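PDB 3R4K: transcriptional regulator, IclR family from Ruegeria sp. TM1040, which probably binds DNA through an N-terminal helix-turn-helix domain and regulates transcription in response to a small molecule sensed by its C-terminal domain. Local coordinates for residues V216-T220 with S221-P225; S101-G105 with E106-S110; L20-L24 with S25-R29. All coordinates share one frame; numbering follows the deposited sequence.

Interaction 1 of 3, residues V216-T220 with S221-P225; sequences VAAPT and SRMTP
Arg222 lays its guanidinium group over the ring of Pro219, where the chain leaves strand 210-219 in a turn of 3-10 helix. Two backbone hydrogen bonds form this turn. Arg222 N donates to Pro219 O at 3.0 Å, and Met223 N donates to Thr220 O at 3.0 Å. In both the donor stands well above the carbonyl plane, 57° out of it, consistent with the tight i to i+3 winding. Met223 is then the centre of an inverse gamma turn. Thr224, at the N-cap, caps the following helix with OG1, which is hydrogen-bonded to Gln227 N.

Two side-chain contacts pack against the turn: a guanidinium on a proline ring, and a selenomethionine methyl on an alanine. The CD and CG atoms of Pro219 lie under one face of the guanidinium, with CD 3.5 Å from Arg222 NH2. Bends at chi2 and chi3 fold the arginine back over the ring. The selenomethionine at Met223 is also folded: CG is anti to the backbone N (chi1 -162°), and two further bends bring CE to 3.5 Å from Ala218 CB. Met223 also touches His197, His199 and Ile231.

The polar partners of Arg222 lie beyond the turn. Its NH2 forms a salt bridge with Glu96 and a hydrogen bond with Thr121 O. The flat cation therefore packs on proline through its face while its N-H groups remain available to the carboxylate and carbonyl, tying the turn to neighbouring loops.

Interaction 2 of 3, residues S101-G105 with E106-S110; sequences SLLQG and EQLAS
Leu108 and Ser101 meet on one face of a two-stranded antiparallel hairpin. The side chain of Leu108 leaves its strand at CB. CG is anti to the backbone N (chi1 -177°), which points the branch toward the partner strand. CG lies 3.7 Å from Ser101 OG. The CD1 branch leans across and lies 3.6 Å from the same hydroxyl oxygen. It also comes within 4.4 Å of Leu103 CG, on the same face. CD2 touches Ser101 OG as well, so both methyls of Leu108 border the hydroxyl. That oxygen has a weak hydrogen bond to Ala213 O in the next strand.

The backbone ladder sets this register. Leu102 and Ala109 form a hydrogen-bonded pair, with Leu102 N to Ala109 O at 2.9 Å and Ala109 N to Leu102 O at 3.0 Å. Nearer the loop, Gln104 N donates to Gln107 O at 2.7 Å, almost in line with the carbonyl. The return bond from Gln107 N to Gln104 O is weak at 3.5 Å. A type II' turn closes the hairpin, with Gly105 at its first corner (phi 80°, psi -116°). On the other face, Gln104 OE1 reaches 3.9 Å from Ala109 CB.

The hairpin belongs to the six-stranded antiparallel sheet of the profilin-like, GAF-related C-terminal domain. Strand 97-104 pairs on its other edge with strand 210-219, and strand 107-114 with strand 129-131. Helix 137-143 packs on the Leu103 and Leu108 face through Ser138 and Val142, while helix 79-94 meets Leu102 on the other face.

Interaction 3 of 3, residues L20-L24 with S25-R29; sequences LEIGL and SDLTR
Ile22 and Leu27 bring their side chains together at about a right angle where a short strand runs into helix 24-31. Ile22 holds CG2 anti to its backbone N and CG1 anti to the carbonyl carbon (chi1 -45°). This sets the CG2 methyl against the first turn of the helix, 3.7 Å from Leu27 CG and 3.8 Å from Asp26 CB.

Thr28 turns back on the helix. Its OG1 is anti to its own carbonyl carbon (chi1 -65°), which lets the hydroxyl donate to Leu24 O at 2.8 Å. Thr28 N also donates to Leu24 O, at 3.1 Å. The two donors approach from opposite faces of the carbonyl plane, so this oxygen is gripped twice. Gly23 occupies the N-cap, and its O accepts from Leu27 N at 3.0 Å.

In one of two conformers Arg29 NH2 lies 3.5 Å from Asp26 OD2, a salt bridge that is therefore doubtful.

The contact lies in the DNA-binding domain, where helices 24-31 and 35-47 are consistent with the helix-turn-helix pair. Leu24 and Leu27 pack against Val38 of helix 35-47 and Tyr60 of strand 59-62. Ile22 pairs through its backbone with Tyr60, and its side chain rests on Tyr14 and Phe15 in the loop after helix 4-12.

Overall arrangement
The three contacts follow one another along the chain, and none nests within or crosses another. Interaction 3 comes first, in the N-terminal helix-turn-helix domain, where it joins strand 21-23 to helix 24-31. Interaction 2 closes the hairpin of strands 97-104 and 107-114 in the C-terminal domain. Interaction 1 comes last and carries strand 210-219 toward helix 225-245. Interactions 1 and 2 share one sheet through the neighbouring strands 97-104 and 210-219, yet their centres are about 25 Å apart. Interaction 3 lies on the opposite side of the chain's centre from both, about 49 Å from interaction 1 and about 39 Å from interaction 2, centre to centre.

Interaction 1 of 3, residues V216-T220 with S221-P225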
loop_
_atom_site.group_PDB
_atom_site.type_symbol
_atom_site.label_atom_id
_atom_site.label_comp_id
_atom_site.label_asym_id
_atom_site.label_seq_id
_atom_site.Cartn_x
_atom_site.Cartn_y
_atom_site.Cartn_z
ATOM N N VAL A 216 -21.590 -0.204 14.954
ATOM C CA VAL A 216 -22.586 0.690 15.557
ATOM C C VAL A 216 -22.948 0.083 16.912
ATOM O O VAL A 216 -23.486 -1.022 16.939
ATOM C CB VAL A 216 -23.834 0.891 14.631
ATOM C CG1 VAL A 216 -24.953 1.664 15.340
ATOM C CG2 VAL A 216 -23.436 1.587 13.335
ATOM N N ALA A 217 -22.598 0.761 18.021
ATOM C CA ALA A 217 -22.883 0.332 19.403
ATOM C C ALA A 217 -24.024 1.144 19.946
ATOM O O ALA A 217 -23.965 2.376 19.969
ATOM C CB ALA A 217 -21.658 0.487 20.286
ATOM N N ALA A 218 -25.078 0.470 20.365
ATOM C CA ALA A 218 -26.255 1.152 20.876
ATOM C C ALA A 218 -26.743 0.572 22.195
ATOM O O ALA A 218 -26.555 -0.618 22.444
ATOM C CB ALA A 218 -27.359 1.054 19.844
ATOM N N PRO A 219 -27.437 1.356 23.040
ATOM C CA PRO A 219 -28.051 0.756 24.231
ATOM C C PRO A 219 -29.186 -0.169 23.800
ATOM O O PRO A 219 -29.915 0.129 22.843
ATOM C CB PRO A 219 -28.593 1.966 25.002
ATOM C CG PRO A 219 -28.035 3.163 24.328
ATOM C CD PRO A 219 -27.800 2.781 22.926
ATOM N N THR A 220 -29.338 -1.290 24.492
ATOM C CA THR A 220 -30.407 -2.243 24.217
ATOM C C THR A 220 -31.781 -1.534 24.281
ATOM O O THR A 220 -32.616 -1.766 23.408
ATOM C CB THR A 220 -30.288 -3.405 25.190
ATOM O OG1 THR A 220 -29.062 -4.073 24.904
ATOM C CG2 THR A 220 -31.425 -4.390 25.066
ATOM N N SER A 221 -31.967 -0.615 25.250
ATOM C CA SER A 221 -33.199 0.162 25.457
ATOM C C SER A 221 -33.622 0.987 24.212
ATOM O O SER A 221 -34.798 1.337 24.093
ATOM C CB SER A 221 -33.052 1.088 26.669
ATOM O OG SER A 221 -32.102 2.134 26.495
ATOM N N ARG A 222 -32.677 1.283 23.296
ATOM C CA ARG A 222 -32.941 2.063 22.083
ATOM C C ARG A 222 -32.988 1.207 20.805
ATOM O O ARG A 222 -33.130 1.753 19.699
ATOM C CB ARG A 222 -31.885 3.159 21.929
ATOM C CG ARG A 222 -32.237 4.402 22.712
ATOM C CD ARG A 222 -31.780 5.674 22.022
ATOM N NE ARG A 222 -30.326 5.705 21.828
ATOM C CZ ARG A 222 -29.457 6.239 22.678
ATOM N NH1 ARG A 222 -29.878 6.793 23.813
ATOM N NH2 ARG A 222 -28.159 6.230 22.400
HETATM N N MSE A 223 -32.871 -0.123 20.947
HETATM C CA MSE A 223 -32.915 -1.021 19.800
HETATM C C MSE A 223 -34.382 -1.317 19.446
HETATM O O MSE A 223 -34.895 -2.410 19.700
HETATM C CB MSE A 223 -32.116 -2.296 20.081
HETATM C CG MSE A 223 -31.752 -3.055 18.804
HETATM SE SE MSE A 223 -30.951 -1.948 17.392
HETATM C CE MSE A 223 -29.477 -1.331 18.349
ATOM N N THR A 224 -35.054 -0.300 18.888
ATOM C CA THR A 224 -36.464 -0.325 18.489
ATOM C C THR A 224 -36.628 -1.051 17.167
ATOM O O THR A 224 -35.638 -1.188 16.437
ATOM C CB THR A 224 -37.026 1.118 18.362
ATOM O OG1 THR A 224 -36.340 1.826 17.323
ATOM C CG2 THR A 224 -37.004 1.892 19.672
ATOM N N PRO A 225 -37.878 -1.443 16.787
ATOM C CA PRO A 225 -38.080 -2.076 15.471
ATOM C C PRO A 225 -37.537 -1.230 14.316
ATOM O O PRO A 225 -36.914 -1.775 13.412
ATOM C CB PRO A 225 -39.605 -2.214 15.387
ATOM C CG PRO A 225 -40.051 -2.278 16.798
ATOM C CD PRO A 225 -39.156 -1.338 17.529
#

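Interaction 2 of 3, residues S101-G105 with E106-S110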
loop_
_atom_site.group_PDB
_atom_site.type_symbol
_atom_site.label_atom_id
_atom_site.label_comp_id
_atom_site.label_asym_id
_atom_site.label_seq_id
_atom_site.Cartn_x
_atom_site.Cartn_y
_atom_site.Cartn_z
ATOM N N SER A 101 -12.472 -0.750 14.357
ATOM C CA SER A 101 -11.480 -1.561 15.052
ATOM C C SER A 101 -10.592 -2.218 14.004
ATOM O O SER A 101 -11.064 -2.564 12.904
ATOM C CB SER A 101 -12.135 -2.578 15.981
ATOM O OG SER A 101 -13.016 -3.429 15.273
ATOM N N LEU A 102 -9.286 -2.302 14.306
ATOM C CA LEU A 102 -8.327 -2.865 13.357
ATOM C C LEU A 102 -7.534 -3.988 13.961
ATOM O O LEU A 102 -7.231 -3.974 15.152
ATOM C CB LEU A 102 -7.348 -1.795 12.841
ATOM C CG LEU A 102 -7.913 -0.632 12.053
ATOM C CD1 LEU A 102 -6.853 0.445 11.874
ATOM C CD2 LEU A 102 -8.452 -1.079 10.700
ATOM N N LEU A 103 -7.147 -4.944 13.114
ATOM C CA LEU A 103 -6.287 -6.041 13.525
ATOM C C LEU A 103 -4.882 -5.500 13.775
ATOM O O LEU A 103 -4.296 -4.859 12.899
ATOM C CB LEU A 103 -6.266 -7.163 12.480
ATOM C CG LEU A 103 -7.427 -8.148 12.528
ATOM C CD1 LEU A 103 -7.442 -9.012 11.302
ATOM C CD2 LEU A 103 -7.353 -9.018 13.752
ATOM N N GLN A 104 -4.395 -5.667 15.005
ATOM C CA GLN A 104 -3.057 -5.242 15.399
ATOM C C GLN A 104 -2.335 -6.514 15.792
ATOM O O GLN A 104 -2.279 -6.894 16.966
ATOM C CB GLN A 104 -3.094 -4.172 16.507
ATOM C CG GLN A 104 -3.095 -2.733 15.973
ATOM C CD GLN A 104 -2.773 -1.712 17.050
ATOM O OE1 GLN A 104 -3.640 -0.959 17.508
ATOM N NE2 GLN A 104 -1.511 -1.654 17.474
ATOM N N GLY A 105 -1.879 -7.213 14.764
ATOM C CA GLY A 105 -1.247 -8.514 14.907
ATOM C C GLY A 105 -2.320 -9.568 15.059
ATOM O O GLY A 105 -3.147 -9.749 14.159
ATOM N N GLU A 106 -2.341 -10.225 16.221
ATOM C CA GLU A 106 -3.319 -11.263 16.521
ATOM C C GLU A 106 -4.505 -10.734 17.368
ATOM O O GLU A 106 -5.411 -11.515 17.688
ATOM C CB GLU A 106 -2.642 -12.464 17.202
ATOM C CG GLU A 106 -2.118 -13.463 16.183
ATOM C CD GLU A 106 -1.848 -14.870 16.672
ATOM O OE1 GLU A 106 -1.679 -15.074 17.898
ATOM O OE2 GLU A 106 -1.763 -15.770 15.806
ATOM N N GLN A 107 -4.546 -9.423 17.675
ATOM C CA GLN A 107 -5.661 -8.855 18.440
ATOM C C GLN A 107 -6.423 -7.790 17.635
ATOM O O GLN A 107 -5.912 -7.252 16.645
ATOM C CB GLN A 107 -5.197 -8.290 19.794
ATOM C CG GLN A 107 -4.225 -7.107 19.710
ATOM C CD GLN A 107 -3.954 -6.466 21.054
ATOM O OE1 GLN A 107 -3.887 -7.130 22.103
ATOM N NE2 GLN A 107 -3.759 -5.153 21.040
ATOM N N LEU A 108 -7.657 -7.514 18.067
ATOM C CA LEU A 108 -8.539 -6.525 17.454
ATOM C C LEU A 108 -8.707 -5.323 18.414
ATOM O O LEU A 108 -9.192 -5.489 19.545
ATOM C CB LEU A 108 -9.890 -7.168 17.089
ATOM C CG LEU A 108 -10.895 -6.280 16.371
ATOM C CD1 LEU A 108 -10.487 -6.029 14.919
ATOM C CD2 LEU A 108 -12.277 -6.887 16.443
ATOM N N ALA A 109 -8.256 -4.130 17.981
ATOM C CA ALA A 109 -8.282 -2.916 18.808
ATOM C C ALA A 109 -9.126 -1.776 18.204
ATOM O O ALA A 109 -8.942 -1.447 17.032
ATOM C CB ALA A 109 -6.859 -2.428 19.033
ATOM N N SER A 110 -10.049 -1.182 19.009
ATOM C CA SER A 110 -10.884 -0.060 18.568
ATOM C C SER A 110 -9.980 1.153 18.522
ATOM O O SER A 110 -9.408 1.521 19.548
ATOM C CB SER A 110 -12.088 0.152 19.485
ATOM O OG SER A 110 -13.052 0.985 18.863
#

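Interaction 3 of 3, residues L20-L24 with S25-R29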
loop_
_atom_site.group_PDB
_atom_site.type_symbol
_atom_site.label_atom_id
_atom_site.label_comp_id
_atom_site.label_asym_id
_atom_site.label_seq_id
_atom_site.Cartn_x
_atom_site.Cartn_y
_atom_site.Cartn_z
ATOM N N LEU A 20 -6.099 -10.978 -13.335
ATOM C CA LEU A 20 -4.876 -10.171 -13.223
ATOM C C LEU A 20 -4.205 -9.947 -14.569
ATOM O O LEU A 20 -3.444 -8.991 -14.721
ATOM C CB LEU A 20 -3.887 -10.820 -12.237
ATOM C CG LEU A 20 -4.332 -10.946 -10.797
ATOM C CD1 LEU A 20 -3.441 -11.903 -10.049
ATOM C CD2 LEU A 20 -4.423 -9.596 -10.122
ATOM N N GLU A 21 -4.501 -10.812 -15.541
ATOM C CA GLU A 21 -3.987 -10.725 -16.900
ATOM C C GLU A 21 -5.146 -10.766 -17.885
ATOM O O GLU A 21 -6.018 -11.630 -17.781
ATOM C CB GLU A 21 -2.979 -11.845 -17.198
ATOM C CG GLU A 21 -1.657 -11.689 -16.466
ATOM C CD GLU A 21 -0.632 -12.779 -16.727
ATOM O OE1 GLU A 21 -0.695 -13.425 -17.800
ATOM O OE2 GLU A 21 0.250 -12.975 -15.858
ATOM N N ILE A 22 -5.181 -9.801 -18.812
ATOM C CA ILE A 22 -6.225 -9.753 -19.823
ATOM C C ILE A 22 -5.587 -9.571 -21.193
ATOM O O ILE A 22 -4.727 -8.698 -21.371
ATOM C CB ILE A 22 -7.300 -8.663 -19.538
ATOM C CG1 ILE A 22 -7.749 -8.665 -18.052
ATOM C CG2 ILE A 22 -8.505 -8.857 -20.487
ATOM C CD1 ILE A 22 -8.517 -7.440 -17.573
ATOM N N GLY A 23 -6.018 -10.407 -22.139
ATOM C CA GLY A 23 -5.587 -10.357 -23.533
ATOM C C GLY A 23 -6.270 -9.219 -24.269
ATOM O O GLY A 23 -7.327 -8.746 -23.830
ATOM N N LEU A 24 -5.675 -8.760 -25.392
ATOM C CA LEU A 24 -6.204 -7.649 -26.203
ATOM C C LEU A 24 -7.642 -7.914 -26.692
ATOM O O LEU A 24 -8.463 -6.994 -26.673
ATOM C CB LEU A 24 -5.276 -7.372 -27.405
ATOM C CG LEU A 24 -5.517 -6.066 -28.185
ATOM C CD1 LEU A 24 -5.274 -4.836 -27.319
ATOM C CD2 LEU A 24 -4.627 -5.990 -29.391
ATOM N N SER A 25 -7.934 -9.166 -27.109
ATOM C CA SER A 25 -9.236 -9.589 -27.620
ATOM C C SER A 25 -10.299 -9.591 -26.519
ATOM O O SER A 25 -11.401 -9.098 -26.755
ATOM C CB SER A 25 -9.133 -10.970 -28.255
ATOM O OG SER A 25 -7.986 -11.055 -29.084
ATOM N N ASP A 26 -9.969 -10.109 -25.317
ATOM C CA ASP A 26 -10.881 -10.130 -24.168
ATOM C C ASP A 26 -11.175 -8.723 -23.661
ATOM O O ASP A 26 -12.304 -8.459 -23.250
ATOM C CB ASP A 26 -10.327 -10.999 -23.044
ATOM C CG ASP A 26 -10.661 -12.450 -23.275
ATOM O OD1 ASP A 26 -11.804 -12.848 -22.965
ATOM O OD2 ASP A 26 -9.819 -13.166 -23.873
ATOM N N LEU A 27 -10.170 -7.814 -23.713
ATOM C CA LEU A 27 -10.316 -6.406 -23.324
ATOM C C LEU A 27 -11.246 -5.690 -24.280
ATOM O O LEU A 27 -12.007 -4.835 -23.852
ATOM C CB LEU A 27 -8.964 -5.684 -23.298
ATOM C CG LEU A 27 -8.343 -5.420 -21.939
ATOM C CD1 LEU A 27 -6.944 -4.876 -22.092
ATOM C CD2 LEU A 27 -9.205 -4.487 -21.090
ATOM N N THR A 28 -11.180 -6.044 -25.576
ATOM C CA THR A 28 -12.006 -5.475 -26.636
ATOM C C THR A 28 -13.474 -5.870 -26.366
ATOM O O THR A 28 -14.348 -5.004 -26.436
ATOM C CB THR A 28 -11.450 -5.927 -28.014
ATOM O OG1 THR A 28 -10.149 -5.365 -28.198
ATOM C CG2 THR A 28 -12.312 -5.509 -29.177
ATOM N N ARG A 29 -13.719 -7.156 -26.005
ATOM C CA ARG A 29 -15.057 -7.694 -25.721
ATOM C C ARG A 29 -15.654 -7.114 -24.448
ATOM O O ARG A 29 -16.841 -6.771 -24.430
ATOM C CB ARG A 29 -15.025 -9.227 -25.625
ATOM C CG ARG A 29 -15.022 -9.914 -26.992
ATOM C CD ARG A 29 -15.076 -11.432 -26.891
ATOM N NE ARG A 29 -13.799 -12.026 -26.488
ATOM C CZ ARG A 29 -12.789 -12.275 -27.317
ATOM N NH1 ARG A 29 -12.883 -11.959 -28.603
ATOM N NH2 ARG A 29 -11.672 -12.825 -26.864
#